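PDB 3G7U: cytosine-specific methyltransferase from Escherichia coli O157:H7 EDL933, which probably transfers a methyl group from S-adenosyl-L-methionine to carbon 5 of cytosine in DNA. Local coordinates for residues A[12-24]-A[350-364]. Numbering follows the deposited sequence. Where two conformers were deposited one is given.
Sequences VGGLSLGAARAGF and SVSPIVAEYILKGLY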
# COMPACT_ATOMS: atom_id res chain seq x y z
N VAL A 12 3.72 6.09 1.49
CA VAL A 12 4.14 6.42 0.10
C VAL A 12 3.03 6.36 -0.92
O VAL A 12 3.19 6.87 -2.03
CB VAL A 12 5.26 5.46 -0.44
CG1 VAL A 12 6.48 5.62 0.41
CG2 VAL A 12 4.78 4.00 -0.45
N GLY A 13 1.89 5.78 -0.53
CA GLY A 13 0.69 5.85 -1.35
C GLY A 13 0.18 4.54 -1.93
O GLY A 13 -0.40 4.53 -3.02
N GLY A 14 0.39 3.43 -1.22
CA GLY A 14 -0.28 2.17 -1.61
C GLY A 14 -1.81 2.33 -1.69
O GLY A 14 -2.42 1.96 -2.69
N LEU A 15 -2.43 2.86 -0.63
CA LEU A 15 -3.88 3.02 -0.60
C LEU A 15 -4.29 4.12 -1.56
O LEU A 15 -5.32 4.02 -2.21
CB LEU A 15 -4.32 3.36 0.83
CG LEU A 15 -5.81 3.34 1.11
CD1 LEU A 15 -6.29 1.84 1.09
CD2 LEU A 15 -6.04 3.94 2.50
N SER A 16 -3.46 5.16 -1.68
CA SER A 16 -3.68 6.25 -2.65
C SER A 16 -3.74 5.73 -4.08
O SER A 16 -4.61 6.14 -4.89
CB SER A 16 -2.57 7.29 -2.60
OG SER A 16 -2.73 8.14 -1.49
N LEU A 17 -2.83 4.83 -4.41
CA LEU A 17 -2.79 4.29 -5.80
C LEU A 17 -4.04 3.45 -6.04
O LEU A 17 -4.63 3.48 -7.11
CB LEU A 17 -1.53 3.45 -6.02
CG LEU A 17 -1.44 2.78 -7.40
CD1 LEU A 17 -1.64 3.83 -8.54
CD2 LEU A 17 -0.11 2.03 -7.54
N GLY A 18 -4.43 2.68 -5.02
CA GLY A 18 -5.70 1.94 -5.08
C GLY A 18 -6.87 2.88 -5.34
O GLY A 18 -7.70 2.61 -6.20
N ALA A 19 -6.91 4.01 -4.62
CA ALA A 19 -8.01 4.96 -4.78
C ALA A 19 -8.01 5.52 -6.19
O ALA A 19 -9.07 5.59 -6.84
CB ALA A 19 -7.90 6.10 -3.74
N ALA A 20 -6.85 5.93 -6.66
CA ALA A 20 -6.72 6.61 -7.95
C ALA A 20 -7.10 5.66 -9.10
O ALA A 20 -7.79 6.05 -10.06
CB ALA A 20 -5.28 7.16 -8.14
N ARG A 21 -6.66 4.41 -8.99
CA ARG A 21 -7.00 3.41 -10.03
C ARG A 21 -8.52 3.08 -10.02
O ARG A 21 -9.12 2.84 -11.07
CB ARG A 21 -6.14 2.16 -9.87
CG ARG A 21 -4.72 2.30 -10.37
CD ARG A 21 -4.00 0.97 -10.26
NE ARG A 21 -2.90 0.88 -11.20
CZ ARG A 21 -1.93 -0.03 -11.16
NH1 ARG A 21 -1.91 -0.93 -10.19
NH2 ARG A 21 -0.99 -0.03 -12.11
N ALA A 22 -9.14 3.13 -8.85
CA ALA A 22 -10.57 2.90 -8.68
C ALA A 22 -11.41 4.06 -9.19
O ALA A 22 -12.62 3.91 -9.29
CB ALA A 22 -10.92 2.64 -7.20
N GLY A 23 -10.79 5.20 -9.50
CA GLY A 23 -11.51 6.34 -10.09
C GLY A 23 -11.61 7.59 -9.24
O GLY A 23 -12.07 8.62 -9.73
N PHE A 24 -11.14 7.53 -7.98
CA PHE A 24 -11.13 8.69 -7.11
C PHE A 24 -10.00 9.64 -7.45
O PHE A 24 -8.96 9.25 -8.01
CB PHE A 24 -11.02 8.25 -5.66
CG PHE A 24 -12.18 7.47 -5.16
CD1 PHE A 24 -13.38 8.10 -4.79
CD2 PHE A 24 -12.09 6.09 -5.02
CE1 PHE A 24 -14.47 7.35 -4.30
CE2 PHE A 24 -13.15 5.36 -4.53
CZ PHE A 24 -14.35 5.98 -4.16
N SER A 350 3.04 -0.47 3.41
CA SER A 350 1.96 -0.11 2.51
C SER A 350 0.89 -1.18 2.45
O SER A 350 1.17 -2.37 2.61
CB SER A 350 2.51 0.11 1.09
OG SER A 350 3.31 1.27 1.06
N VAL A 351 -0.35 -0.74 2.21
CA VAL A 351 -1.39 -1.62 1.74
C VAL A 351 -1.00 -1.98 0.33
O VAL A 351 -0.52 -1.11 -0.41
CB VAL A 351 -2.75 -0.88 1.66
CG1 VAL A 351 -3.87 -1.83 1.19
CG2 VAL A 351 -3.10 -0.32 2.97
N SER A 352 -1.24 -3.23 -0.09
CA SER A 352 -1.06 -3.59 -1.53
C SER A 352 -1.96 -2.74 -2.42
O SER A 352 -3.18 -2.69 -2.15
CB SER A 352 -1.47 -5.05 -1.79
OG SER A 352 -1.40 -5.25 -3.18
N PRO A 353 -1.41 -2.08 -3.45
CA PRO A 353 -2.27 -1.33 -4.37
C PRO A 353 -3.34 -2.18 -5.07
O PRO A 353 -4.37 -1.66 -5.49
CB PRO A 353 -1.30 -0.77 -5.40
CG PRO A 353 -0.04 -0.58 -4.66
CD PRO A 353 0.02 -1.79 -3.68
N ILE A 354 -3.05 -3.46 -5.28
CA ILE A 354 -4.00 -4.34 -5.96
C ILE A 354 -5.25 -4.58 -5.07
O ILE A 354 -6.37 -4.45 -5.55
CB ILE A 354 -3.30 -5.65 -6.32
CG1 ILE A 354 -2.22 -5.38 -7.36
CG2 ILE A 354 -4.35 -6.71 -6.77
CD1 ILE A 354 -1.37 -6.67 -7.73
N VAL A 355 -5.03 -4.91 -3.80
CA VAL A 355 -6.08 -5.05 -2.81
C VAL A 355 -6.83 -3.73 -2.63
O VAL A 355 -8.06 -3.70 -2.72
CB VAL A 355 -5.52 -5.49 -1.46
CG1 VAL A 355 -6.62 -5.48 -0.40
CG2 VAL A 355 -4.88 -6.88 -1.56
N ALA A 356 -6.08 -2.64 -2.44
CA ALA A 356 -6.69 -1.31 -2.29
C ALA A 356 -7.60 -0.96 -3.47
O ALA A 356 -8.74 -0.52 -3.25
CB ALA A 356 -5.61 -0.21 -2.08
N GLU A 357 -7.14 -1.21 -4.71
CA GLU A 357 -7.93 -0.89 -5.90
C GLU A 357 -9.25 -1.64 -5.90
O GLU A 357 -10.32 -1.07 -6.19
CB GLU A 357 -7.20 -1.21 -7.18
CG GLU A 357 -7.98 -0.71 -8.44
CD GLU A 357 -7.36 -1.18 -9.73
OE1 GLU A 357 -6.28 -1.83 -9.67
OE2 GLU A 357 -7.94 -0.89 -10.80
N TYR A 358 -9.18 -2.92 -5.58
CA TYR A 358 -10.37 -3.75 -5.62
C TYR A 358 -11.46 -3.26 -4.68
O TYR A 358 -12.60 -3.10 -5.13
CB TYR A 358 -10.05 -5.22 -5.36
CG TYR A 358 -11.07 -6.14 -6.03
CD1 TYR A 358 -10.85 -6.63 -7.32
CD2 TYR A 358 -12.26 -6.49 -5.38
CE1 TYR A 358 -11.77 -7.46 -7.96
CE2 TYR A 358 -13.19 -7.33 -6.02
CZ TYR A 358 -12.93 -7.80 -7.30
OH TYR A 358 -13.83 -8.64 -7.96
N ILE A 359 -11.09 -3.06 -3.41
CA ILE A 359 -12.00 -2.60 -2.36
C ILE A 359 -12.56 -1.21 -2.67
O ILE A 359 -13.77 -0.99 -2.57
CB ILE A 359 -11.32 -2.59 -0.97
CG1 ILE A 359 -10.77 -3.99 -0.61
CG2 ILE A 359 -12.25 -2.04 0.11
CD1 ILE A 359 -11.81 -5.15 -0.62
N LEU A 360 -11.67 -0.28 -3.03
CA LEU A 360 -12.09 1.09 -3.34
C LEU A 360 -12.96 1.17 -4.61
O LEU A 360 -13.82 2.05 -4.69
CB LEU A 360 -10.86 2.03 -3.37
CG LEU A 360 -10.40 2.40 -1.93
CD1 LEU A 360 -8.92 2.84 -1.93
CD2 LEU A 360 -11.30 3.53 -1.33
N LYS A 361 -12.77 0.28 -5.59
CA LYS A 361 -13.61 0.30 -6.82
C LYS A 361 -15.06 -0.06 -6.49
O LYS A 361 -15.99 0.46 -7.11
CB LYS A 361 -13.06 -0.62 -7.95
CG LYS A 361 -13.78 -0.50 -9.33
CD LYS A 361 -13.70 0.93 -9.88
CE LYS A 361 -14.22 1.14 -11.31
NZ LYS A 361 -13.97 2.60 -11.71
N GLY A 362 -15.23 -0.93 -5.50
CA GLY A 362 -16.53 -1.29 -4.96
C GLY A 362 -17.25 -0.06 -4.45
O GLY A 362 -18.41 0.18 -4.79
N LEU A 363 -16.55 0.75 -3.65
CA LEU A 363 -17.10 2.00 -3.14
C LEU A 363 -17.37 3.02 -4.24
O LEU A 363 -18.38 3.70 -4.18
CB LEU A 363 -16.19 2.62 -2.07
CG LEU A 363 -16.26 1.91 -0.73
CD1 LEU A 363 -14.96 2.03 0.05
CD2 LEU A 363 -17.44 2.45 0.04
N TYR A 364 -16.48 3.12 -5.23
CA TYR A 364 -16.66 4.08 -6.32
C TYR A 364 -17.93 3.73 -7.09
O TYR A 364 -18.73 4.61 -7.40
CB TYR A 364 -15.48 4.05 -7.28
CG TYR A 364 -15.56 5.05 -8.42
CD1 TYR A 364 -15.12 6.37 -8.24
CD2 TYR A 364 -16.05 4.68 -9.67
CE1 TYR A 364 -15.18 7.30 -9.31
CE2 TYR A 364 -16.12 5.59 -10.73
CZ TYR A 364 -15.68 6.89 -10.54
OH TYR A 364 -15.75 7.78 -11.60
O HOH W 1 1.62 3.47 1.55
O HOH W 2 -0.88 2.17 2.04
O HOH W 3 -3.91 -1.65 -8.29
O HOH W 4 -11.31 1.86 -12.51
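K361 NZ donates to A22 O at 3.1 Å, coming from above the carbonyl plane rather than along a lone pair; a bend at chi2 (60°) brings the lysine chain over that carbonyl. A water accepts from the same NZ and donates to R21 O. R21 and E357 lie crosswise, with R21 CB 3.6 Å from E357 CD, and a water that accepts from R21 NH1 and donates to E357 OE1 bridges the two groups, whose charged atoms stay too far apart for a salt bridge. Both charged ends have further partners: E357 forms a salt bridge with K229, and R21 donates to the carbonyls of K229, G232 and Q233. At the other end, waters link G14 N to S350 OG, also hydrogen-bonded to Q346 O, and L15 N to V351 N. In this Rossmann-like methyltransferase fold, helix 353-364, near the C-terminus, packs on helix 14-22, which follows the first strand of the central sheet, with a crossing angle of -45° between the axes. G14 and G18 turn bare backbone to the partner, which lets the axes come within 7.2 Å: G18 CA lies 3.7 Å from A356 CB, and E357 CA makes a C-H...O contact with G18 O. L360 is a knob in the hole formed by L15, G18, A19 and A22, and with L15 it also touches L116 of strand 114-119. Beyond it, Y364 points its edge at the face of F24, planes 89° apart, while G23 CA makes a CH-pi contact with the tyrosine face.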